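Local coordinates for protein mitochondrial enolase superfamily member 1 (Homo sapiens, PDB 4A35) that catalyses the magnesium-dependent dehydration of L-fuconate to 2-keto-3-deoxy-L-fuconate, a step in the breakdown of L-fucose, at residues Glu64-Ala69 against Val112-Ala117; Met146-Ile151 against Glu163-Ile168; Lys293-Val296 against Gly301-Thr304; Gly334-Asn339 against Gln367-Phe372. One frame throughout, in Å; residues are numbered along the deposited sequence.

Interaction 1. Residues Glu64-Ala69 against Val112-Ala117; sequences EVVVCA and VHLATA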
loop_
_atom_site.group_PDB
_atom_site.type_symbol
_atom_site.label_atom_id
_atom_site.label_comp_id
_atom_site.label_asym_id
_atom_site.label_seq_id
_atom_site.Cartn_x
_atom_site.Cartn_y
_atom_site.Cartn_z
ATOM N N GLU A 64 3.652 16.748 -0.195
ATOM C CA GLU A 64 5.010 16.942 -0.729
ATOM C C GLU A 64 5.650 15.559 -1.120
ATOM O O GLU A 64 6.466 15.497 -2.043
ATOM C CB GLU A 64 5.880 17.737 0.262
ATOM C CG GLU A 64 6.419 16.946 1.463
ATOM C CD GLU A 64 5.468 16.648 2.606
ATOM O OE1 GLU A 64 4.238 16.819 2.445
ATOM O OE2 GLU A 64 5.949 16.090 3.627
ATOM N N VAL A 65 5.301 14.460 -0.393
ATOM C CA VAL A 65 5.820 13.113 -0.705
ATOM C C VAL A 65 5.242 12.628 -2.066
ATOM O O VAL A 65 5.960 12.040 -2.927
ATOM C CB VAL A 65 5.552 12.123 0.475
ATOM C CG1 VAL A 65 6.165 10.765 0.173
ATOM C CG2 VAL A 65 6.069 12.677 1.810
ATOM N N VAL A 66 3.938 12.860 -2.260
ATOM C CA VAL A 66 3.227 12.560 -3.524
ATOM C C VAL A 66 3.880 13.372 -4.682
ATOM O O VAL A 66 4.196 12.807 -5.748
ATOM C CB VAL A 66 1.697 12.800 -3.401
ATOM C CG1 VAL A 66 1.005 12.581 -4.734
ATOM C CG2 VAL A 66 1.081 11.900 -2.308
ATOM N N VAL A 67 4.080 14.700 -4.481
ATOM C CA VAL A 67 4.753 15.570 -5.455
ATOM C C VAL A 67 6.118 14.937 -5.840
ATOM O O VAL A 67 6.421 14.808 -7.021
ATOM C CB VAL A 67 4.886 17.038 -4.926
ATOM C CG1 VAL A 67 5.850 17.855 -5.797
ATOM C CG2 VAL A 67 3.507 17.698 -4.877
ATOM N N CYS A 68 6.904 14.479 -4.843
ATOM C CA CYS A 68 8.188 13.817 -5.084
ATOM C C CYS A 68 8.043 12.591 -6.014
ATOM O O CYS A 68 8.839 12.387 -6.944
ATOM C CB CYS A 68 8.804 13.394 -3.752
ATOM S SG CYS A 68 10.546 12.943 -3.888
ATOM N N ALA A 69 7.010 11.793 -5.753
ATOM C CA ALA A 69 6.781 10.567 -6.519
ATOM C C ALA A 69 6.272 10.916 -7.938
ATOM O O ALA A 69 6.641 10.201 -8.889
ATOM C CB ALA A 69 5.783 9.672 -5.782
ATOM N N VAL A 112 3.141 5.932 -4.322
ATOM C CA VAL A 112 3.506 5.731 -5.740
ATOM C C VAL A 112 2.222 5.593 -6.612
ATOM O O VAL A 112 2.205 6.125 -7.726
ATOM C CB VAL A 112 4.501 4.543 -5.945
ATOM C CG1 VAL A 112 3.824 3.187 -5.721
ATOM C CG2 VAL A 112 5.184 4.623 -7.328
ATOM N N HIS A 113 1.164 4.985 -6.063
ATOM C CA HIS A 113 -0.093 4.822 -6.826
ATOM C C HIS A 113 -0.889 6.128 -6.874
ATOM O O HIS A 113 -1.501 6.450 -7.914
ATOM C CB HIS A 113 -0.926 3.667 -6.292
ATOM C CG HIS A 113 -1.640 2.910 -7.379
ATOM N ND1 HIS A 113 -0.969 2.450 -8.501
ATOM C CD2 HIS A 113 -2.910 2.429 -7.398
ATOM C CE1 HIS A 113 -1.887 1.836 -9.232
ATOM N NE2 HIS A 113 -3.052 1.742 -8.572
ATOM N N LEU A 114 -0.900 6.896 -5.762
ATOM C CA LEU A 114 -1.525 8.232 -5.762
ATOM C C LEU A 114 -0.866 9.122 -6.833
ATOM O O LEU A 114 -1.572 9.745 -7.656
ATOM C CB LEU A 114 -1.358 8.877 -4.374
ATOM C CG LEU A 114 -2.118 8.157 -3.220
ATOM C CD1 LEU A 114 -1.953 8.934 -1.947
ATOM C CD2 LEU A 114 -3.650 8.083 -3.516
ATOM N N ALA A 115 0.486 9.090 -6.899
ATOM C CA ALA A 115 1.213 9.837 -7.898
ATOM C C ALA A 115 0.867 9.351 -9.311
ATOM O O ALA A 115 0.698 10.157 -10.216
ATOM C CB ALA A 115 2.721 9.739 -7.649
ATOM N N THR A 116 0.817 8.023 -9.506
ATOM C CA THR A 116 0.441 7.434 -10.792
ATOM C C THR A 116 -0.974 7.923 -11.213
ATOM O O THR A 116 -1.182 8.319 -12.397
ATOM C CB THR A 116 0.447 5.875 -10.709
ATOM O OG1 THR A 116 1.773 5.413 -10.424
ATOM C CG2 THR A 116 -0.076 5.231 -11.996
ATOM N N ALA A 117 -1.927 7.975 -10.240
ATOM C CA ALA A 117 -3.294 8.419 -10.552
ATOM C C ALA A 117 -3.286 9.895 -11.004
ATOM O O ALA A 117 -3.946 10.218 -11.998
ATOM C CB ALA A 117 -4.242 8.247 -9.337
#

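Interaction 2. Residues Met146-Ile151 against Glu163-Ile168; sequences MLVSCI and EDALEI. With EDO (1,2-ethanediol), chain J.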
loop_
_atom_site.group_PDB
_atom_site.type_symbol
_atom_site.label_atom_id
_atom_site.label_comp_id
_atom_site.label_asym_id
_atom_site.label_seq_id
_atom_site.Cartn_x
_atom_site.Cartn_y
_atom_site.Cartn_z
ATOM N N MET A 146 -11.242 -0.944 -28.041
ATOM C CA MET A 146 -10.378 0.193 -27.716
ATOM C C MET A 146 -10.364 0.394 -26.208
ATOM O O MET A 146 -9.291 0.579 -25.627
ATOM C CB MET A 146 -10.835 1.481 -28.451
ATOM C CG MET A 146 -10.083 2.761 -28.014
ATOM S SD MET A 146 -8.342 2.631 -28.455
ATOM C CE MET A 146 -7.679 4.013 -27.631
ATOM N N LEU A 147 -11.541 0.393 -25.581
ATOM C CA LEU A 147 -11.622 0.569 -24.132
ATOM C C LEU A 147 -10.825 -0.552 -23.390
ATOM O O LEU A 147 -9.999 -0.246 -22.533
ATOM C CB LEU A 147 -13.105 0.605 -23.691
ATOM C CG LEU A 147 -13.288 1.117 -22.241
ATOM C CD1 LEU A 147 -14.510 1.954 -22.098
ATOM C CD2 LEU A 147 -13.264 -0.020 -21.209
ATOM N N VAL A 148 -11.032 -1.843 -23.760
ATOM C CA VAL A 148 -10.313 -2.931 -23.068
ATOM C C VAL A 148 -8.782 -2.814 -23.322
ATOM O O VAL A 148 -7.995 -3.152 -22.419
ATOM C CB VAL A 148 -10.845 -4.363 -23.342
ATOM C CG1 VAL A 148 -12.295 -4.501 -22.889
ATOM C CG2 VAL A 148 -10.682 -4.754 -24.801
ATOM N N SER A 149 -8.346 -2.220 -24.473
ATOM C CA SER A 149 -6.921 -1.982 -24.751
ATOM C C SER A 149 -6.310 -0.958 -23.769
ATOM O O SER A 149 -5.071 -0.861 -23.716
ATOM C CB SER A 149 -6.674 -1.517 -26.190
ATOM O OG SER A 149 -6.831 -0.114 -26.369
ATOM N N CYS A 150 -7.160 -0.164 -23.022
ATOM C CA CYS A 150 -6.636 0.821 -22.050
ATOM C C CYS A 150 -6.413 0.187 -20.691
ATOM O O CYS A 150 -5.866 0.848 -19.798
ATOM C CB CYS A 150 -7.569 2.016 -21.896
ATOM S SG CYS A 150 -7.897 2.918 -23.413
ATOM N N ILE A 151 -6.917 -1.057 -20.497
ATOM C CA ILE A 151 -6.923 -1.684 -19.184
ATOM C C ILE A 151 -5.894 -2.790 -19.000
ATOM O O ILE A 151 -5.786 -3.698 -19.823
ATOM C CB ILE A 151 -8.361 -2.251 -18.896
ATOM C CG1 ILE A 151 -9.453 -1.136 -18.904
ATOM C CG2 ILE A 151 -8.365 -3.051 -17.588
ATOM C CD1 ILE A 151 -10.857 -1.745 -19.118
ATOM N N GLU A 163 -12.035 -10.986 -22.752
ATOM C CA GLU A 163 -13.241 -11.492 -23.413
ATOM C C GLU A 163 -14.493 -11.186 -22.523
ATOM O O GLU A 163 -15.524 -10.741 -23.018
ATOM C CB GLU A 163 -13.070 -13.007 -23.675
ATOM C CG GLU A 163 -11.885 -13.377 -24.582
ATOM C CD GLU A 163 -10.433 -13.159 -24.156
ATOM O OE1 GLU A 163 -10.122 -13.200 -22.941
ATOM O OE2 GLU A 163 -9.587 -12.994 -25.066
ATOM N N ASP A 164 -14.389 -11.444 -21.217
ATOM C CA ASP A 164 -15.503 -11.180 -20.260
ATOM C C ASP A 164 -15.856 -9.691 -20.257
ATOM O O ASP A 164 -17.032 -9.350 -20.184
ATOM C CB ASP A 164 -15.138 -11.541 -18.812
ATOM C CG ASP A 164 -14.959 -13.001 -18.508
ATOM O OD1 ASP A 164 -15.599 -13.836 -19.194
ATOM O OD2 ASP A 164 -14.175 -13.314 -17.597
ATOM N N ALA A 165 -14.806 -8.822 -20.277
ATOM C CA ALA A 165 -14.932 -7.351 -20.284
ATOM C C ALA A 165 -15.646 -6.934 -21.569
ATOM O O ALA A 165 -16.564 -6.123 -21.529
ATOM C CB ALA A 165 -13.543 -6.708 -20.207
ATOM N N LEU A 166 -15.234 -7.515 -22.718
ATOM C CA LEU A 166 -15.858 -7.230 -24.018
ATOM C C LEU A 166 -17.344 -7.602 -24.002
ATOM O O LEU A 166 -18.163 -6.875 -24.564
ATOM C CB LEU A 166 -15.157 -7.973 -25.163
ATOM C CG LEU A 166 -13.814 -7.371 -25.602
ATOM C CD1 LEU A 166 -13.066 -8.353 -26.554
ATOM C CD2 LEU A 166 -14.015 -6.016 -26.281
ATOM N N GLU A 167 -17.683 -8.740 -23.395
ATOM C CA GLU A 167 -19.070 -9.201 -23.336
ATOM C C GLU A 167 -19.961 -8.185 -22.540
ATOM O O GLU A 167 -21.039 -7.792 -23.021
ATOM C CB GLU A 167 -19.122 -10.604 -22.717
ATOM C CG GLU A 167 -20.491 -11.250 -22.723
ATOM C CD GLU A 167 -20.478 -12.607 -22.044
ATOM O OE1 GLU A 167 -19.597 -13.435 -22.376
ATOM O OE2 GLU A 167 -21.332 -12.829 -21.154
ATOM N N ILE A 168 -19.447 -7.688 -21.416
ATOM C CA ILE A 168 -20.164 -6.709 -20.582
ATOM C C ILE A 168 -20.364 -5.391 -21.395
ATOM O O ILE A 168 -21.472 -4.822 -21.427
ATOM C CB ILE A 168 -19.425 -6.475 -19.249
ATOM C CG1 ILE A 168 -19.474 -7.742 -18.359
ATOM C CG2 ILE A 168 -20.015 -5.242 -18.534
ATOM C CD1 ILE A 168 -18.490 -7.737 -17.192
HETATM C C1 EDO J . -13.013 -16.107 -15.668
HETATM O O1 EDO J . -13.897 -15.694 -16.700
HETATM C C2 EDO J . -13.742 -17.176 -14.825
HETATM O O2 EDO J . -15.027 -16.650 -14.474
#

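Interaction 3. Residues Lys293-Val296 against Gly301-Thr304; sequences KALV and GIAT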
loop_
_atom_site.group_PDB
_atom_site.type_symbol
_atom_site.label_atom_id
_atom_site.label_comp_id
_atom_site.label_asym_id
_atom_site.label_seq_id
_atom_site.Cartn_x
_atom_site.Cartn_y
_atom_site.Cartn_z
ATOM N N LYS A 293 -21.612 -10.685 7.020
ATOM C CA LYS A 293 -22.471 -11.821 7.378
ATOM C C LYS A 293 -23.234 -11.550 8.677
ATOM O O LYS A 293 -24.399 -11.924 8.795
ATOM C CB LYS A 293 -21.655 -13.120 7.487
ATOM C CG LYS A 293 -21.202 -13.603 6.106
ATOM C CD LYS A 293 -20.461 -14.952 6.200
ATOM C CE LYS A 293 -19.831 -15.391 4.889
ATOM N NZ LYS A 293 -18.797 -14.421 4.439
ATOM N N ALA A 294 -22.601 -10.869 9.631
ATOM C CA ALA A 294 -23.240 -10.568 10.917
ATOM C C ALA A 294 -24.324 -9.487 10.832
ATOM O O ALA A 294 -25.276 -9.559 11.612
ATOM C CB ALA A 294 -22.189 -10.138 11.935
ATOM N N LEU A 295 -24.171 -8.474 9.928
ATOM C CA LEU A 295 -25.057 -7.325 9.866
ATOM C C LEU A 295 -26.183 -7.386 8.800
ATOM O O LEU A 295 -27.245 -6.835 9.046
ATOM C CB LEU A 295 -24.278 -6.037 9.686
ATOM C CG LEU A 295 -23.308 -5.641 10.811
ATOM C CD1 LEU A 295 -22.748 -4.286 10.533
ATOM C CD2 LEU A 295 -24.003 -5.616 12.186
ATOM N N VAL A 296 -25.976 -8.082 7.659
ATOM C CA VAL A 296 -27.010 -8.203 6.591
ATOM C C VAL A 296 -28.362 -8.762 7.211
ATOM O O VAL A 296 -29.413 -8.198 6.868
ATOM C CB VAL A 296 -26.466 -8.943 5.326
ATOM C CG1 VAL A 296 -27.581 -9.349 4.363
ATOM C CG2 VAL A 296 -25.454 -8.032 4.608
ATOM N N GLY A 301 -26.219 -3.194 5.036
ATOM C CA GLY A 301 -25.220 -3.644 4.063
ATOM C C GLY A 301 -23.875 -3.065 4.451
ATOM O O GLY A 301 -23.796 -2.069 5.197
ATOM N N ILE A 302 -22.816 -3.635 3.869
ATOM C CA ILE A 302 -21.451 -3.136 4.118
ATOM C C ILE A 302 -21.001 -2.439 2.858
ATOM O O ILE A 302 -21.214 -2.955 1.753
ATOM C CB ILE A 302 -20.495 -4.315 4.535
ATOM C CG1 ILE A 302 -20.604 -4.603 6.073
ATOM C CG2 ILE A 302 -18.970 -4.029 4.137
ATOM C CD1 ILE A 302 -22.011 -4.720 6.791
ATOM N N ALA A 303 -20.409 -1.251 3.019
ATOM C CA ALA A 303 -19.825 -0.455 1.932
ATOM C C ALA A 303 -18.323 -0.252 2.204
ATOM O O ALA A 303 -17.938 0.038 3.339
ATOM C CB ALA A 303 -20.508 0.930 1.834
ATOM N N THR A 304 -17.479 -0.351 1.174
ATOM C CA THR A 304 -16.074 0.001 1.400
ATOM C C THR A 304 -15.446 0.293 0.066
ATOM O O THR A 304 -16.040 -0.019 -0.985
ATOM C CB THR A 304 -15.278 -1.097 2.227
ATOM O OG1 THR A 304 -13.963 -0.545 2.551
ATOM C CG2 THR A 304 -15.062 -2.412 1.406
#

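Interaction 4. Residues Gly334-Asn339 against Gln367-Phe372; sequences GSVNEN and QHLIIF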
loop_
_atom_site.group_PDB
_atom_site.type_symbol
_atom_site.label_atom_id
_atom_site.label_comp_id
_atom_site.label_asym_id
_atom_site.label_seq_id
_atom_site.Cartn_x
_atom_site.Cartn_y
_atom_site.Cartn_z
ATOM N N GLY A 334 -5.616 3.469 -9.868
ATOM C CA GLY A 334 -4.794 3.876 -10.994
ATOM C C GLY A 334 -5.585 4.596 -12.093
ATOM O O GLY A 334 -5.714 4.084 -13.203
ATOM N N SER A 335 -6.174 5.783 -11.744
ATOM C CA SER A 335 -6.899 6.704 -12.632
ATOM C C SER A 335 -8.093 5.996 -13.359
ATOM O O SER A 335 -8.650 5.025 -12.857
ATOM C CB SER A 335 -5.905 7.351 -13.605
ATOM O OG SER A 335 -6.469 8.338 -14.478
ATOM N N VAL A 336 -8.438 6.473 -14.546
ATOM C CA VAL A 336 -9.560 5.948 -15.303
ATOM C C VAL A 336 -9.305 4.451 -15.624
ATOM O O VAL A 336 -10.213 3.622 -15.442
ATOM C CB VAL A 336 -9.810 6.832 -16.571
ATOM C CG1 VAL A 336 -10.937 6.237 -17.433
ATOM C CG2 VAL A 336 -10.161 8.266 -16.144
ATOM N N ASN A 337 -8.056 4.101 -15.985
ATOM C CA ASN A 337 -7.723 2.723 -16.416
ATOM C C ASN A 337 -8.114 1.686 -15.367
ATOM O O ASN A 337 -8.862 0.779 -15.665
ATOM C CB ASN A 337 -6.246 2.582 -16.741
ATOM C CG ASN A 337 -5.709 3.726 -17.583
ATOM O OD1 ASN A 337 -5.603 4.855 -17.117
ATOM N ND2 ASN A 337 -5.337 3.459 -18.824
ATOM N N GLU A 338 -7.642 1.854 -14.140
ATOM C CA GLU A 338 -7.937 0.890 -13.098
ATOM C C GLU A 338 -9.390 0.998 -12.632
ATOM O O GLU A 338 -10.006 -0.046 -12.346
ATOM C CB GLU A 338 -6.980 1.046 -11.948
ATOM C CG GLU A 338 -7.060 -0.189 -11.048
ATOM C CD GLU A 338 -5.952 -0.278 -10.008
ATOM O OE1 GLU A 338 -5.575 0.766 -9.434
ATOM O OE2 GLU A 338 -5.507 -1.417 -9.731
ATOM N N ASN A 339 -9.958 2.246 -12.531
ATOM C CA ASN A 339 -11.379 2.381 -12.181
ATOM C C ASN A 339 -12.261 1.596 -13.186
ATOM O O ASN A 339 -13.237 0.986 -12.753
ATOM C CB ASN A 339 -11.814 3.841 -12.168
ATOM C CG ASN A 339 -11.660 4.421 -10.784
ATOM O OD1 ASN A 339 -12.450 4.158 -9.889
ATOM N ND2 ASN A 339 -10.544 5.102 -10.557
ATOM N N GLN A 367 -17.723 11.721 -11.057
ATOM C CA GLN A 367 -19.043 11.836 -11.752
ATOM C C GLN A 367 -18.915 11.270 -13.221
ATOM O O GLN A 367 -19.836 10.633 -13.702
ATOM C CB GLN A 367 -19.512 13.324 -11.760
ATOM C CG GLN A 367 -18.593 14.251 -12.559
ATOM C CD GLN A 367 -19.109 15.686 -12.620
ATOM O OE1 GLN A 367 -20.330 15.947 -12.483
ATOM N NE2 GLN A 367 -18.182 16.627 -12.723
ATOM N N HIS A 368 -17.749 11.498 -13.914
ATOM C CA HIS A 368 -17.564 10.981 -15.274
ATOM C C HIS A 368 -17.595 9.462 -15.269
ATOM O O HIS A 368 -18.139 8.851 -16.180
ATOM C CB HIS A 368 -16.190 11.457 -15.844
ATOM C CG HIS A 368 -16.109 12.919 -16.166
ATOM N ND1 HIS A 368 -16.374 13.389 -17.451
ATOM C CD2 HIS A 368 -15.769 13.957 -15.376
ATOM C CE1 HIS A 368 -16.220 14.699 -17.382
ATOM N NE2 HIS A 368 -15.833 15.088 -16.157
ATOM N N LEU A 369 -16.945 8.861 -14.275
ATOM C CA LEU A 369 -16.819 7.404 -14.231
ATOM C C LEU A 369 -18.196 6.734 -13.985
ATOM O O LEU A 369 -18.513 5.707 -14.602
ATOM C CB LEU A 369 -15.787 6.977 -13.171
ATOM C CG LEU A 369 -14.351 7.505 -13.375
ATOM C CD1 LEU A 369 -13.432 7.126 -12.146
ATOM C CD2 LEU A 369 -13.755 7.018 -14.648
ATOM N N ILE A 370 -18.990 7.299 -13.072
ATOM C CA ILE A 370 -20.275 6.681 -12.729
ATOM C C ILE A 370 -21.364 6.965 -13.805
ATOM O O ILE A 370 -22.210 6.097 -14.030
ATOM C CB ILE A 370 -20.708 7.025 -11.285
ATOM C CG1 ILE A 370 -21.639 5.937 -10.714
ATOM C CG2 ILE A 370 -21.265 8.458 -11.091
ATOM C CD1 ILE A 370 -20.978 4.426 -10.560
ATOM N N ILE A 371 -21.288 8.130 -14.502
ATOM C CA ILE A 371 -22.192 8.391 -15.617
ATOM C C ILE A 371 -21.874 7.341 -16.719
ATOM O O ILE A 371 -22.788 6.759 -17.294
ATOM C CB ILE A 371 -22.109 9.847 -16.071
ATOM C CG1 ILE A 371 -22.809 10.768 -15.000
ATOM C CG2 ILE A 371 -22.687 10.054 -17.493
ATOM C CD1 ILE A 371 -22.438 12.205 -15.154
ATOM N N PHE A 372 -20.562 7.143 -17.008
ATOM C CA PHE A 372 -20.132 6.109 -17.961
ATOM C C PHE A 372 -20.641 4.719 -17.500
ATOM O O PHE A 372 -21.202 3.984 -18.322
ATOM C CB PHE A 372 -18.607 6.110 -18.194
ATOM C CG PHE A 372 -18.125 4.813 -18.846
ATOM C CD1 PHE A 372 -18.371 4.559 -20.196
ATOM C CD2 PHE A 372 -17.487 3.822 -18.087
ATOM C CE1 PHE A 372 -17.943 3.355 -20.792
ATOM C CE2 PHE A 372 -17.122 2.595 -18.672
ATOM C CZ PHE A 372 -17.340 2.381 -20.029
#

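Interaction 1. Residues Glu64-Ala69 against Val112-Ala117
On the helix that sets Ala-115 against Val-66 and Ala-69, the carbonyl oxygen Val-112 O is gripped twice by the residue one turn later. Thr-116 OG1 reaches it at 2.8 Å and Thr-116 N at 2.9 Å, from opposite faces of the carbonyl plane. OG1 stands anti to its own carbonyl carbon (chi1 -63°), which folds the hydroxyl back along the helix; this buried polar group is satisfied without calling on the neighbouring helix. The contact is helix-helix packing in the N-terminal capping domain of the enolase superfamily: the segments 64-69 and 112-117, on helices 63-73 and 110-131, cross at -67° with their axes 8.3 Å apart at closest. Alanine suits such an approach because a lone methyl keeps the backbones close. Ala-69 CB meets Ala-115 CB at 3.6 Å, methyl against methyl, and no hydrogen bond joins the two segments. Val-66 spreads its two branches over different neighbours. CG1, anti to the backbone N, lies against the backbone of Ala-115, while CG2 turns to the end of Leu-114. Thr-56 of strand 52-58 touches both Val-66 and Leu-114, placing the pair against the antiparallel sheet. Val-65 of the second subunit packs on Cys-68 and Ala-69, which brings the contact to the dimer interface. The branched tips meet loosely, with Val-66 CG2 standing 4.3 Å from Leu-114 CD1.

Interaction 2. Residues Met146-Ile151 against Glu163-Ile168
The flat carboxylate of Asp-164 sits one residue before Ala-165, the alanine that meets Val-148, but points to other partners. Its OD2 accepts a hydrogen bond of 2.6 Å from O1 of a 1,2-ethanediol, probably left from the crystallisation liquor, and a second from the backbone N of Thr-161. That inner bond, from a side chain in the first turn of helix 162-171 back to the N-H just ahead of it, resembles one half of a capping box. A leucine in place of Asp-164 would probably leave the Thr-161 N-H without its carboxylate mate and loosen the start of the helix. The contact itself is the packing of this helix on the end of the short helix 144-148, where the chain leaves through a type I beta turn from Val-148 to Ile-151. Ser-149, a phosphorylation site unmodified here, folds its OG back to Met-146 O at 2.7 Å. Across the interface only carbon meets carbon. Val-148 is modelled in two conformations, and its contacts are certain for one of them alone. In that one it is a wedge with two branches: CG1 rests on the methyl Ala-165 CB at 3.7 Å, and CG2, lodged between the backbone N and carbonyl carbon (chi1 of CG1 -61°), faces Leu-166. A small alanine admits the valine, while a leucine beside it can lean in from the flank. The Val-148 and Leu-166 side chains cross at about a right angle, Leu-166 CD2 lying 3.9 Å from Val-148 CG2.

Interaction 3. Residues Lys293-Val296 against Gly301-Thr304
Leu-295 and Ile-302 cross at about a right angle, so that the end of one side chain lies against the flank of the other. The isoleucine does this with a single atom: CD1 touches Leu-295 CD1 at 3.8 Å and Leu-295 CB at 3.9 Å. Ile-302 does not aim its CB at the helix, but its CG1 stands anti to the carbonyl carbon (chi1 -84°) and the second torsion bends CD1 back (chi2 47°), carrying the terminal methyl over to the leucine. Leu-295 does point its CB at the strand, and its long branched end suits the gap between a helix and a strand. Here the last turn of helix 285-295 returns to strand 301-304, closing the beta-alpha-beta unit that starts with strand 275-277, a repeat typical of the TIM-barrel domain of this family. Ile-276 of strand 275-277 touches both Leu-295 and Ile-302, and the neighbouring Ala-303 packs instead on Trp-275 and Glu-277, as expected of side chains that alternate along a strand. The backbone N of Ile-302 is bonded to Gln-324 OE1. Between the helix and the strand the chain turns, and an exposed valine meets a glycine that offers only backbone: Val-296 CG2 lies 4.4 Å from Gly-301 CA. Where the strand begins, the two segments are close, with 5.5 Å between Val-296 CA and Gly-301 CA.

Interaction 4. Residues Gly334-Asn339 against Gln367-Phe372
Val-336 and Leu-369 bring the start of helix 335-348 to the middle of helix 362-377, their CA atoms 7.5 Å apart. This is helix-on-helix packing in the TIM-barrel-like C-terminal domain. Leu-369 reaches between Val-336 and Asn-339: CG stands anti to the carbonyl carbon (chi1 -60°) and the side chain is extended beyond it (chi2 174°), so its two methyls divide the opposing helix. CD2 touches both branches of Val-336, 4.0 Å from CG1. CD1 sits over the flat face of the Asn-339 amide, 3.5 Å from CG and equally far, 3.9 Å, from OD1 and ND2. The amide is kept from turning by its ND2, which donates to Ser-335 O at 3.0 Å, from above the carbonyl plane, and also to Asp-329 O. Asparagine thus offers the leucine a flat surface while ND2 serves its own helix and a nearby loop. An alanine here is likely to leave Asp-329 O without this donor and open a gap beneath the leucine methyl. At the helix start Gly-334, having no side chain, leaves room for the carboxylate of Glu-338, which uses the anti lone pair of OE1 to take Gly-334 N at 2.7 Å.

Along the chain the four contacts follow one another as 1, 2, 3 and 4. Interaction 1 belongs to the N-terminal capping domain, while interactions 3 and 4 lie in the barrel domain. Interaction 4 is the middle of the group: its centre is about 19 Å from that of interaction 1 and about 14 Å from that of interaction 2. It touches both through hydrogen bonds of 2.8 Å, His-113 NE2 with Glu-338 OE1 and Asn-337 ND2 with Cys-150 O, so helix 335-348 ties the capping domain to the segment 146-151. Interaction 3 lies about 25 Å from interaction 4 between centres, just before the magnesium ligand Glu-306; its strand 301-304 neighbours strand 325-326, which leads to helix 335-348.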